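Local coordinates for protein aminotransferase class-III (Sphaerobacter thermophilus DSM 20745, PDB 6K8H) that belongs to the class-III aminotransferase family, forms a dimer and holds (5-hydroxy-4,6-dimethylpyridin-3-yl)methyl dihydrogen phosphate in a pocket, at residues E63-V68 against V430-D435; A352-V357 against D435-A440; Q366-G371 against R381-Y386. All coordinates share one frame; numbering follows the deposited sequence.

Contact 1 (E63-V68 against V430-D435); sequences ERLDFV and VEAFVD
Phe67 and Phe433 form an edge-to-face aromatic pair where segment 63-68 meets the C-terminal helix 427-445, an alpha/beta packing between the small four-stranded sheet and a helix from the far end of the class-III aminotransferase chain. The ring centroids lie 4.8 Å apart with planes inclined at 53°, so the T-shape is well tilted. CG of Phe433 stands anti to its own backbone N (chi1 -177°), which swings the CD2 corner of the ring over the middle of one Phe67 face. Phe433 CB also comes close, 3.7 Å from Phe67 CZ. Leu350 of helix 337-361 packs on both rings, and Phe374 makes a second edge-to-face pair with Phe433.

Aliphatic packing continues at Leu65, which points at the helix and meets it through one methyl branch, CD1.

No hydrogen bond crosses between the segments. Within 63-68, Asp66 closes an Asx turn, its OD1 accepting from Val68 N at 2.8 Å and also from Asn69 N, while His78 NE2 bonds to OD2. At the helix, the methyl of Ala432 completes the apolar patch, its CB 3.8 Å from Leu65 CD1.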
ATOM      1  N   GLU B  63      -6.975  30.437  -3.033  1.00  8.38           N
ATOM      2  CA  GLU B  63      -7.469  29.691  -1.884  1.00 13.16           C
ATOM      3  C   GLU B  63      -8.890  29.209  -2.121  1.00 10.38           C
ATOM      4  O   GLU B  63      -9.731  29.946  -2.644  1.00 12.08           O
ATOM      5  CB  GLU B  63      -7.416  30.546  -0.619  1.00 13.03           C
ATOM      6  CG  GLU B  63      -6.151  31.354  -0.500  1.00 17.96           C
ATOM      7  CD  GLU B  63      -5.938  31.910   0.894  1.00 29.55           C
ATOM      8  OE1 GLU B  63      -6.935  32.047   1.644  1.00 31.22           O
ATOM      9  OE2 GLU B  63      -4.770  32.199   1.238  1.00 31.67           O
ATOM     10  N   ARG B  64      -9.166  27.972  -1.723  1.00  8.89           N
ATOM     11  CA  ARG B  64     -10.507  27.427  -1.862  1.00  9.07           C
ATOM     12  C   ARG B  64     -10.876  26.679  -0.587  1.00 11.13           C
ATOM     13  O   ARG B  64     -10.013  26.118   0.090  1.00 10.83           O
ATOM     14  CB  ARG B  64     -10.615  26.488  -3.077  1.00 11.55           C
ATOM     15  CG  ARG B  64     -10.161  27.089  -4.417  1.00 10.33           C
ATOM     16  CD  ARG B  64     -10.094  26.020  -5.528  1.00  9.09           C
ATOM     17  NE  ARG B  64      -9.796  26.610  -6.842  1.00 10.38           N
ATOM     18  CZ  ARG B  64      -8.571  26.780  -7.346  1.00 12.36           C
ATOM     19  NH1 ARG B  64      -7.499  26.400  -6.656  1.00  8.63           N
ATOM     20  NH2 ARG B  64      -8.412  27.319  -8.557  1.00 11.32           N
ATOM     21  N   LEU B  65     -12.165  26.665  -0.263  1.00  9.41           N
ATOM     22  CA  LEU B  65     -12.637  25.781   0.798  1.00  9.38           C
ATOM     23  C   LEU B  65     -12.586  24.340   0.304  1.00  9.03           C
ATOM     24  O   LEU B  65     -13.101  24.028  -0.776  1.00 11.53           O
ATOM     25  CB  LEU B  65     -14.061  26.152   1.210  1.00 12.34           C
ATOM     26  CG  LEU B  65     -14.217  27.436   2.030  1.00 14.92           C
ATOM     27  CD1 LEU B  65     -15.686  27.749   2.212  1.00 14.56           C
ATOM     28  CD2 LEU B  65     -13.521  27.288   3.383  1.00 12.12           C
ATOM     29  N   ASP B  66     -11.956  23.460   1.084  1.00  9.49           N
ATOM     30  CA  ASP B  66     -11.657  22.096   0.639  1.00  6.23           C
ATOM     31  C   ASP B  66     -12.798  21.172   1.055  1.00  9.26           C
ATOM     32  O   ASP B  66     -12.950  20.862   2.243  1.00  8.09           O
ATOM     33  CB  ASP B  66     -10.329  21.613   1.220  1.00  6.91           C
ATOM     34  CG  ASP B  66      -9.829  20.325   0.571  1.00  8.07           C
ATOM     35  OD1 ASP B  66     -10.641  19.587  -0.022  1.00  8.85           O
ATOM     36  OD2 ASP B  66      -8.609  20.039   0.652  1.00  9.75           O
ATOM     37  N   PHE B  67     -13.618  20.763   0.083  1.00  7.83           N
ATOM     38  CA  PHE B  67     -14.651  19.755   0.285  1.00  8.60           C
ATOM     39  C   PHE B  67     -14.273  18.407  -0.325  1.00  7.84           C
ATOM     40  O   PHE B  67     -15.150  17.568  -0.559  1.00  9.62           O
ATOM     41  CB  PHE B  67     -15.984  20.228  -0.281  1.00  9.01           C
ATOM     42  CG  PHE B  67     -16.603  21.341   0.502  1.00  7.00           C
ATOM     43  CD1 PHE B  67     -16.178  22.647   0.326  1.00  6.95           C
ATOM     44  CD2 PHE B  67     -17.608  21.084   1.418  1.00  8.62           C
ATOM     45  CE1 PHE B  67     -16.761  23.694   1.049  1.00  7.02           C
ATOM     46  CE2 PHE B  67     -18.191  22.111   2.147  1.00  8.14           C
ATOM     47  CZ  PHE B  67     -17.764  23.414   1.965  1.00  7.05           C
ATOM     48  N   VAL B  68     -12.992  18.186  -0.602  1.00  7.98           N
ATOM     49  CA  VAL B  68     -12.497  16.894  -1.067  1.00  9.70           C
ATOM     50  C   VAL B  68     -11.693  16.198   0.019  1.00  9.02           C
ATOM     51  O   VAL B  68     -11.903  15.018   0.292  1.00  8.88           O
ATOM     52  CB  VAL B  68     -11.662  17.042  -2.358  1.00  9.83           C
ATOM     53  CG1 VAL B  68     -11.250  15.666  -2.893  1.00  9.27           C
ATOM     54  CG2 VAL B  68     -12.424  17.840  -3.403  1.00  8.78           C
ATOM     55  N   VAL B 430     -20.538  26.153   5.367  1.00  9.24           N
ATOM     56  CA  VAL B 430     -21.695  25.561   4.692  1.00  9.00           C
ATOM     57  C   VAL B 430     -22.435  26.614   3.870  1.00 10.99           C
ATOM     58  O   VAL B 430     -22.806  26.386   2.711  1.00 11.11           O
ATOM     59  CB  VAL B 430     -22.622  24.894   5.730  1.00 11.03           C
ATOM     60  CG1 VAL B 430     -23.949  24.504   5.095  1.00 14.36           C
ATOM     61  CG2 VAL B 430     -21.945  23.671   6.343  1.00 14.51           C
ATOM     62  N   GLU B 431     -22.684  27.774   4.469  1.00 11.48           N
ATOM     63  CA  GLU B 431     -23.327  28.858   3.734  1.00 13.35           C
ATOM     64  C   GLU B 431     -22.474  29.324   2.559  1.00 11.41           C
ATOM     65  O   GLU B 431     -23.006  29.626   1.489  1.00 11.88           O
ATOM     66  CB  GLU B 431     -23.640  30.015   4.682  1.00 17.27           C
ATOM     67  CG  GLU B 431     -24.879  29.731   5.496  1.00 20.93           C
ATOM     68  CD  GLU B 431     -25.111  30.714   6.619  1.00 25.97           C
ATOM     69  OE1 GLU B 431     -24.234  31.574   6.873  1.00 26.64           O
ATOM     70  OE2 GLU B 431     -26.180  30.613   7.262  1.00 34.06           O
ATOM     71  N   ALA B 432     -21.151  29.393   2.733  1.00 11.09           N
ATOM     72  CA  ALA B 432     -20.293  29.744   1.606  1.00 12.11           C
ATOM     73  C   ALA B 432     -20.438  28.730   0.479  1.00 12.11           C
ATOM     74  O   ALA B 432     -20.526  29.105  -0.698  1.00  8.97           O
ATOM     75  CB  ALA B 432     -18.833  29.856   2.052  1.00 15.02           C
ATOM     76  N   PHE B 433     -20.480  27.435   0.819  1.00  8.22           N
ATOM     77  CA  PHE B 433     -20.706  26.432  -0.215  1.00  8.88           C
ATOM     78  C   PHE B 433     -22.033  26.667  -0.933  1.00 10.11           C
ATOM     79  O   PHE B 433     -22.086  26.681  -2.170  1.00  8.82           O
ATOM     80  CB  PHE B 433     -20.666  25.012   0.364  1.00  8.19           C
ATOM     81  CG  PHE B 433     -20.832  23.959  -0.685  1.00  7.05           C
ATOM     82  CD1 PHE B 433     -22.101  23.557  -1.094  1.00 10.07           C
ATOM     83  CD2 PHE B 433     -19.722  23.424  -1.324  1.00  9.66           C
ATOM     84  CE1 PHE B 433     -22.268  22.615  -2.092  1.00  9.38           C
ATOM     85  CE2 PHE B 433     -19.868  22.477  -2.328  1.00  8.19           C
ATOM     86  CZ  PHE B 433     -21.143  22.066  -2.713  1.00 12.35           C
ATOM     87  N   VAL B 434     -23.118  26.855  -0.177  1.00  9.07           N
ATOM     88  CA  VAL B 434     -24.441  26.952  -0.804  1.00  8.38           C
ATOM     89  C   VAL B 434     -24.527  28.192  -1.698  1.00 12.73           C
ATOM     90  O   VAL B 434     -25.057  28.138  -2.825  1.00 10.20           O
ATOM     91  CB  VAL B 434     -25.549  26.939   0.266  1.00 10.23           C
ATOM     92  CG1 VAL B 434     -26.911  27.263  -0.361  1.00 11.17           C
ATOM     93  CG2 VAL B 434     -25.600  25.583   0.958  1.00 10.08           C
ATOM     94  N   ASP B 435     -23.994  29.323  -1.221  1.00  9.13           N
ATOM     95  CA  ASP B 435     -23.979  30.544  -2.031  1.00 11.07           C
ATOM     96  C   ASP B 435     -23.161  30.359  -3.306  1.00 13.03           C
ATOM     97  O   ASP B 435     -23.584  30.779  -4.401  1.00 10.57           O
ATOM     98  CB  ASP B 435     -23.424  31.708  -1.209  1.00 17.68           C
ATOM     99  CG  ASP B 435     -24.368  32.141  -0.091  1.00 20.89           C
ATOM    100  OD1 ASP B 435     -25.528  31.664  -0.062  1.00 22.88           O
ATOM    101  OD2 ASP B 435     -23.954  32.961   0.754  1.00 23.83           O
TER

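Contact 2 (A352-V357 against D435-A440); sequences AGVEEV and DAFAAA
Helix segments 352-357 and 435-440 run in nearly the same direction, their axes inclined at -26° and 9.7 Å apart at closest approach, with Val357 facing Ala438 where the backbones come nearest, CA to CA 5.9 Å. The small Ala438 side chain is consistent with this close approach. Val357 CG1 reaches the backbone itself, lying 3.6 Å from Ala438 CA, and its second methyl, CG2, packs beside Ala438 CB. The CG1 branch is anti to the Val357 backbone N (chi1 165°), which directs it across the interface and also against the Phe437 ring, 3.6 Å from CD2.

Phe437 is the other large contributor. Its side chain crosses that of Val357 obliquely and that of Val354 at about a right angle, so the CD2-CE2 side of the ring rests on a methyl from each of two successive turns of the partner helix. Val354 CG1 makes an off-centre CH-pi contact, 4.3 Å from the ring centroid, and comes within 3.8 Å of Phe437 CE2. There are no hydrogen bonds between the segments: the packing is entirely apolar.

Val402 of helix 393-408 also touches Phe437, and Ile376 of strand 373-377 touches both Phe437 and Val354. Two neighbouring helices lying side by side against strands of a small antiparallel sheet in this way are characteristic of the C-terminal part of the small domain in fold-type I PLP-dependent enzymes, the class-III aminotransferases among them.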
ATOM      1  N   ALA B 352     -29.787  20.406   2.486  1.00 11.53           N
ATOM      2  CA  ALA B 352     -31.042  21.145   2.361  1.00 15.54           C
ATOM      3  C   ALA B 352     -30.840  22.467   1.630  1.00 12.86           C
ATOM      4  O   ALA B 352     -31.676  22.860   0.799  1.00 11.41           O
ATOM      5  CB  ALA B 352     -31.655  21.385   3.742  1.00  9.63           C
ATOM      6  N   GLY B 353     -29.737  23.166   1.915  1.00 11.23           N
ATOM      7  CA  GLY B 353     -29.473  24.412   1.216  1.00 10.04           C
ATOM      8  C   GLY B 353     -29.319  24.212  -0.281  1.00 11.09           C
ATOM      9  O   GLY B 353     -29.839  24.999  -1.083  1.00  9.53           O
ATOM     10  N   VAL B 354     -28.617  23.146  -0.677  1.00 11.11           N
ATOM     11  CA  VAL B 354     -28.443  22.864  -2.097  1.00 10.61           C
ATOM     12  C   VAL B 354     -29.777  22.506  -2.747  1.00 10.92           C
ATOM     13  O   VAL B 354     -30.062  22.913  -3.885  1.00 11.42           O
ATOM     14  CB  VAL B 354     -27.404  21.745  -2.297  1.00 14.49           C
ATOM     15  CG1 VAL B 354     -27.423  21.267  -3.735  1.00  8.81           C
ATOM     16  CG2 VAL B 354     -26.015  22.234  -1.903  1.00 11.62           C
ATOM     17  N   GLU B 355     -30.608  21.722  -2.056  1.00  9.41           N
ATOM     18  CA  GLU B 355     -31.915  21.393  -2.620  1.00 10.82           C
ATOM     19  C   GLU B 355     -32.744  22.653  -2.820  1.00 12.68           C
ATOM     20  O   GLU B 355     -33.448  22.791  -3.828  1.00 11.88           O
ATOM     21  CB  GLU B 355     -32.661  20.403  -1.723  1.00 11.25           C
ATOM     22  CG  GLU B 355     -32.118  18.981  -1.766  1.00 18.74           C
ATOM     23  CD  GLU B 355     -32.673  18.113  -0.642  1.00 31.52           C
ATOM     24  OE1 GLU B 355     -33.337  18.668   0.266  1.00 31.98           O
ATOM     25  OE2 GLU B 355     -32.430  16.883  -0.655  1.00 36.12           O
ATOM     26  N   GLU B 356     -32.668  23.590  -1.873  1.00 11.10           N
ATOM     27  CA  GLU B 356     -33.404  24.840  -2.033  1.00 14.77           C
ATOM     28  C   GLU B 356     -32.866  25.663  -3.200  1.00 13.91           C
ATOM     29  O   GLU B 356     -33.647  26.285  -3.924  1.00 15.17           O
ATOM     30  CB  GLU B 356     -33.375  25.647  -0.733  1.00 15.74           C
ATOM     31  CG  GLU B 356     -33.931  27.073  -0.856  1.00 26.27           C
ATOM     32  CD  GLU B 356     -35.419  27.128  -1.211  1.00 33.95           C
ATOM     33  OE1 GLU B 356     -36.082  26.065  -1.242  1.00 37.35           O
ATOM     34  OE2 GLU B 356     -35.933  28.246  -1.460  1.00 40.59           O
ATOM     35  N   VAL B 357     -31.539  25.674  -3.407  1.00 11.38           N
ATOM     36  CA  VAL B 357     -30.962  26.400  -4.547  1.00 11.58           C
ATOM     37  C   VAL B 357     -31.465  25.811  -5.858  1.00 12.87           C
ATOM     38  O   VAL B 357     -31.846  26.538  -6.785  1.00 11.73           O
ATOM     39  CB  VAL B 357     -29.418  26.376  -4.493  1.00 11.96           C
ATOM     40  CG1 VAL B 357     -28.815  26.782  -5.843  1.00 10.91           C
ATOM     41  CG2 VAL B 357     -28.897  27.280  -3.400  1.00 13.34           C
ATOM     42  N   ASP B 435     -23.994  29.323  -1.221  1.00  9.13           N
ATOM     43  CA  ASP B 435     -23.979  30.544  -2.031  1.00 11.07           C
ATOM     44  C   ASP B 435     -23.161  30.359  -3.306  1.00 13.03           C
ATOM     45  O   ASP B 435     -23.584  30.779  -4.401  1.00 10.57           O
ATOM     46  CB  ASP B 435     -23.424  31.708  -1.209  1.00 17.68           C
ATOM     47  CG  ASP B 435     -24.368  32.141  -0.091  1.00 20.89           C
ATOM     48  OD1 ASP B 435     -25.528  31.664  -0.062  1.00 22.88           O
ATOM     49  OD2 ASP B 435     -23.954  32.961   0.754  1.00 23.83           O
ATOM     50  N   ALA B 436     -21.976  29.742  -3.183  1.00 10.74           N
ATOM     51  CA  ALA B 436     -21.137  29.515  -4.355  1.00 12.31           C
ATOM     52  C   ALA B 436     -21.799  28.569  -5.340  1.00  8.65           C
ATOM     53  O   ALA B 436     -21.624  28.722  -6.552  1.00  9.09           O
ATOM     54  CB  ALA B 436     -19.774  28.978  -3.930  1.00 10.16           C
ATOM     55  N   PHE B 437     -22.551  27.585  -4.845  1.00  8.86           N
ATOM     56  CA  PHE B 437     -23.248  26.662  -5.734  1.00  8.13           C
ATOM     57  C   PHE B 437     -24.338  27.382  -6.508  1.00 10.72           C
ATOM     58  O   PHE B 437     -24.512  27.143  -7.709  1.00  9.91           O
ATOM     59  CB  PHE B 437     -23.841  25.484  -4.945  1.00  9.03           C
ATOM     60  CG  PHE B 437     -24.638  24.533  -5.801  1.00  8.49           C
ATOM     61  CD1 PHE B 437     -23.997  23.628  -6.635  1.00  9.45           C
ATOM     62  CD2 PHE B 437     -26.024  24.554  -5.796  1.00  9.84           C
ATOM     63  CE1 PHE B 437     -24.717  22.774  -7.446  1.00  8.34           C
ATOM     64  CE2 PHE B 437     -26.754  23.688  -6.617  1.00  9.01           C
ATOM     65  CZ  PHE B 437     -26.098  22.806  -7.437  1.00 10.65           C
ATOM     66  N   ALA B 438     -25.080  28.270  -5.841  1.00  9.79           N
ATOM     67  CA  ALA B 438     -26.083  29.070  -6.549  1.00 12.17           C
ATOM     68  C   ALA B 438     -25.441  29.886  -7.669  1.00 10.04           C
ATOM     69  O   ALA B 438     -25.923  29.906  -8.819  1.00  9.67           O
ATOM     70  CB  ALA B 438     -26.811  29.983  -5.561  1.00  9.83           C
ATOM     71  N   ALA B 439     -24.326  30.544  -7.360  1.00  9.04           N
ATOM     72  CA  ALA B 439     -23.648  31.319  -8.396  1.00 11.35           C
ATOM     73  C   ALA B 439     -23.128  30.423  -9.522  1.00 12.23           C
ATOM     74  O   ALA B 439     -23.200  30.790 -10.702  1.00 10.33           O
ATOM     75  CB  ALA B 439     -22.514  32.130  -7.779  1.00 10.54           C
ATOM     76  N   ALA B 440     -22.610  29.238  -9.179  1.00  9.67           N
ATOM     77  CA  ALA B 440     -22.068  28.331 -10.190  1.00 10.88           C
ATOM     78  C   ALA B 440     -23.162  27.792 -11.103  1.00  9.81           C
ATOM     79  O   ALA B 440     -22.942  27.593 -12.301  1.00 10.99           O
ATOM     80  CB  ALA B 440     -21.335  27.167  -9.516  1.00  8.05           C
TER

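Contact 3 (Q366-G371 against R381-Y386); sequences QVTGYG and RPLADY
Gln366 NE2 serves two carbonyls: it donates to Arg381 O at 2.8 Å and also bonds to His379 O. The N-H to Arg381 is nearly straight, 163°, and its acceptor lies close to the Gln366 amide plane, although the donor stands 34° off the carbonyl plane of Arg381. The other end of the amide is held through water: a molecule donates to OE1 at 2.7 Å and accepts from Leu383 N at 3.0 Å. With both ends bonded, the amide's flip is well defined. Gln366 CG lies between its backbone N and carbonyl carbon (chi1 57°), and beyond it the chain runs out extended to the loop.

Strand 366-370 is an outer strand of the three-stranded antiparallel sheet of the small domain, and 381-386 belongs to the loop that follows the next strand, 373-377. A type I beta turn spans Pro382 to Asp385. Leu383, in the turn, points back at the strand and lays CD1 against Thr368 CG2 at 3.8 Å; that same methyl passes 4.1 Å from Gln366 OE1. The Thr368 hydroxyl bonds to Gly229 O and to His377 NE2 of the neighbouring strand 373-377. The guanidinium of Arg381 makes a salt bridge with Glu395.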
ATOM      1  N   GLN B 366     -31.125  16.526  -7.189  1.00  9.90           N
ATOM      2  CA  GLN B 366     -31.342  15.905  -5.892  1.00 10.98           C
ATOM      3  C   GLN B 366     -29.996  15.864  -5.194  1.00 11.39           C
ATOM      4  O   GLN B 366     -28.949  16.085  -5.809  1.00  9.81           O
ATOM      5  CB  GLN B 366     -31.949  14.504  -6.026  1.00 12.79           C
ATOM      6  CG  GLN B 366     -31.104  13.576  -6.886  1.00 11.83           C
ATOM      7  CD  GLN B 366     -31.792  12.276  -7.220  1.00 17.19           C
ATOM      8  OE1 GLN B 366     -32.288  11.571  -6.333  1.00 13.37           O
ATOM      9  NE2 GLN B 366     -31.804  11.928  -8.508  1.00 10.61           N
ATOM     10  N   VAL B 367     -30.031  15.662  -3.888  1.00 11.93           N
ATOM     11  CA  VAL B 367     -28.812  15.568  -3.103  1.00 10.20           C
ATOM     12  C   VAL B 367     -28.927  14.337  -2.226  1.00  9.23           C
ATOM     13  O   VAL B 367     -29.891  14.208  -1.459  1.00 13.01           O
ATOM     14  CB  VAL B 367     -28.554  16.820  -2.250  1.00 12.04           C
ATOM     15  CG1 VAL B 367     -27.152  16.755  -1.669  1.00 11.00           C
ATOM     16  CG2 VAL B 367     -28.722  18.085  -3.087  1.00 11.44           C
ATOM     17  N   THR B 368     -27.956  13.435  -2.340  1.00  8.37           N
ATOM     18  CA  THR B 368     -27.869  12.292  -1.444  1.00  9.64           C
ATOM     19  C   THR B 368     -26.756  12.543  -0.436  1.00 10.98           C
ATOM     20  O   THR B 368     -25.908  13.417  -0.626  1.00  7.73           O
ATOM     21  CB  THR B 368     -27.606  10.981  -2.206  1.00 11.75           C
ATOM     22  OG1 THR B 368     -26.374  11.066  -2.941  1.00 11.60           O
ATOM     23  CG2 THR B 368     -28.752  10.673  -3.148  1.00 13.22           C
ATOM     24  N   GLY B 369     -26.759  11.764   0.635  1.00 11.56           N
ATOM     25  CA  GLY B 369     -25.669  11.855   1.586  1.00  9.90           C
ATOM     26  C   GLY B 369     -26.066  11.348   2.950  1.00 12.66           C
ATOM     27  O   GLY B 369     -27.229  11.073   3.234  1.00 14.25           O
ATOM     28  N   TYR B 370     -25.054  11.238   3.803  1.00 11.97           N
ATOM     29  CA  TYR B 370     -25.234  10.760   5.167  1.00 10.60           C
ATOM     30  C   TYR B 370     -24.074  11.274   6.009  1.00 13.50           C
ATOM     31  O   TYR B 370     -22.940  11.341   5.527  1.00 13.69           O
ATOM     32  CB  TYR B 370     -25.305   9.225   5.230  1.00 12.03           C
ATOM     33  CG  TYR B 370     -25.753   8.756   6.599  1.00 16.91           C
ATOM     34  CD1 TYR B 370     -24.849   8.654   7.653  1.00 15.95           C
ATOM     35  CD2 TYR B 370     -27.090   8.472   6.850  1.00 18.23           C
ATOM     36  CE1 TYR B 370     -25.263   8.264   8.910  1.00 15.65           C
ATOM     37  CE2 TYR B 370     -27.517   8.077   8.104  1.00 18.01           C
ATOM     38  CZ  TYR B 370     -26.603   7.981   9.127  1.00 17.53           C
ATOM     39  OH  TYR B 370     -27.030   7.599  10.370  1.00 15.75           O
ATOM     40  N   GLY B 371     -24.355  11.631   7.260  1.00 14.05           N
ATOM     41  CA  GLY B 371     -23.309  12.209   8.087  1.00 15.46           C
ATOM     42  C   GLY B 371     -22.669  13.381   7.356  1.00 16.15           C
ATOM     43  O   GLY B 371     -23.361  14.270   6.850  1.00 13.32           O
ATOM     44  N   ARG B 381     -33.335  11.140 -11.526  1.00  8.92           N
ATOM     45  CA  ARG B 381     -33.515   9.701 -11.657  1.00  6.48           C
ATOM     46  C   ARG B 381     -33.366   9.015 -10.304  1.00  9.08           C
ATOM     47  O   ARG B 381     -32.505   9.398  -9.505  1.00 10.34           O
ATOM     48  CB  ARG B 381     -32.502   9.118 -12.637  1.00  8.85           C
ATOM     49  CG  ARG B 381     -32.643   9.683 -14.036  1.00  7.39           C
ATOM     50  CD  ARG B 381     -31.730   8.978 -15.040  1.00 10.16           C
ATOM     51  NE  ARG B 381     -30.322   9.217 -14.763  1.00  8.38           N
ATOM     52  CZ  ARG B 381     -29.657  10.292 -15.164  1.00 14.43           C
ATOM     53  NH1 ARG B 381     -30.279  11.242 -15.861  1.00 11.85           N
ATOM     54  NH2 ARG B 381     -28.365  10.411 -14.884  1.00 13.26           N
ATOM     55  N   PRO B 382     -34.191   8.003 -10.027  1.00  9.08           N
ATOM     56  CA  PRO B 382     -34.051   7.244  -8.772  1.00  9.54           C
ATOM     57  C   PRO B 382     -32.766   6.427  -8.787  1.00 10.40           C
ATOM     58  O   PRO B 382     -32.619   5.492  -9.579  1.00 10.22           O
ATOM     59  CB  PRO B 382     -35.291   6.345  -8.756  1.00 10.79           C
ATOM     60  CG  PRO B 382     -35.697   6.213 -10.202  1.00 13.00           C
ATOM     61  CD  PRO B 382     -35.211   7.435 -10.926  1.00  8.91           C
ATOM     62  N   LEU B 383     -31.845   6.765  -7.885  1.00 10.67           N
ATOM     63  CA  LEU B 383     -30.551   6.097  -7.835  1.00  9.94           C
ATOM     64  C   LEU B 383     -30.637   4.700  -7.237  1.00 11.30           C
ATOM     65  O   LEU B 383     -29.642   3.958  -7.276  1.00 11.52           O
ATOM     66  CB  LEU B 383     -29.570   6.960  -7.046  1.00 10.25           C
ATOM     67  CG  LEU B 383     -29.311   8.288  -7.754  1.00 11.21           C
ATOM     68  CD1 LEU B 383     -28.899   9.367  -6.765  1.00  9.23           C
ATOM     69  CD2 LEU B 383     -28.249   8.062  -8.830  1.00  8.82           C
ATOM     70  N   ALA B 384     -31.803   4.326  -6.702  1.00 10.28           N
ATOM     71  CA  ALA B 384     -32.037   2.960  -6.256  1.00 13.12           C
ATOM     72  C   ALA B 384     -31.898   1.961  -7.394  1.00 13.61           C
ATOM     73  O   ALA B 384     -31.647   0.775  -7.140  1.00 13.76           O
ATOM     74  CB  ALA B 384     -33.428   2.856  -5.617  1.00 15.90           C
ATOM     75  N   ASP B 385     -32.070   2.406  -8.637  1.00 12.34           N
ATOM     76  CA  ASP B 385     -31.719   1.630  -9.822  1.00 15.89           C
ATOM     77  C   ASP B 385     -30.340   2.109 -10.265  1.00 11.48           C
ATOM     78  O   ASP B 385     -30.215   3.191 -10.849  1.00 10.80           O
ATOM     79  CB  ASP B 385     -32.766   1.816 -10.927  1.00 14.32           C
ATOM     80  CG  ASP B 385     -34.175   1.396 -10.490  1.00 26.52           C
ATOM     81  OD1 ASP B 385     -34.300   0.478  -9.650  1.00 24.83           O
ATOM     82  OD2 ASP B 385     -35.172   1.978 -10.986  1.00 29.43           O
ATOM     83  N   TYR B 386     -29.306   1.298 -10.001  1.00 11.95           N
ATOM     84  CA  TYR B 386     -27.937   1.811 -10.022  1.00 12.92           C
ATOM     85  C   TYR B 386     -27.522   2.299 -11.401  1.00  8.64           C
ATOM     86  O   TYR B 386     -26.683   3.202 -11.516  1.00 10.98           O
ATOM     87  CB  TYR B 386     -26.965   0.735  -9.504  1.00  8.59           C
ATOM     88  CG  TYR B 386     -26.537  -0.329 -10.494  1.00  8.59           C
ATOM     89  CD1 TYR B 386     -25.449  -0.129 -11.345  1.00 10.56           C
ATOM     90  CD2 TYR B 386     -27.183  -1.560 -10.544  1.00  9.94           C
ATOM     91  CE1 TYR B 386     -25.043  -1.114 -12.241  1.00  9.44           C
ATOM     92  CE2 TYR B 386     -26.780  -2.554 -11.437  1.00  8.81           C
ATOM     93  CZ  TYR B 386     -25.710  -2.323 -12.278  1.00  9.36           C
ATOM     94  OH  TYR B 386     -25.303  -3.313 -13.160  1.00 11.93           O
TER
HETATM   95  O   HOH W   1     -32.610   8.892  -5.896  1.00 10.14           O

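Contacts 1 and 2 are neighbours on helix 427-445, their centres 11 Å apart, and they share Asp435. They also touch directly: Phe433 CE1 lies 3.8 Å from Val354 CG2, and Val434 CG1 lies 3.6 Å from Val357 CG2. Contact 3 is joined to contact 2 through Val354 CG1 and Val367 CG2, 3.5 Å apart, on a helix and strand consecutive in the chain. Contacts 1 and 3 do not meet, their nearest atoms being about 8 Å apart. The ligand pocket draws on other residues, among them Asp255 at the end of strand 251-255 and Lys282 just after strand 277-281, both strands of the seven-stranded sheet; no residue of the three contacts lines it.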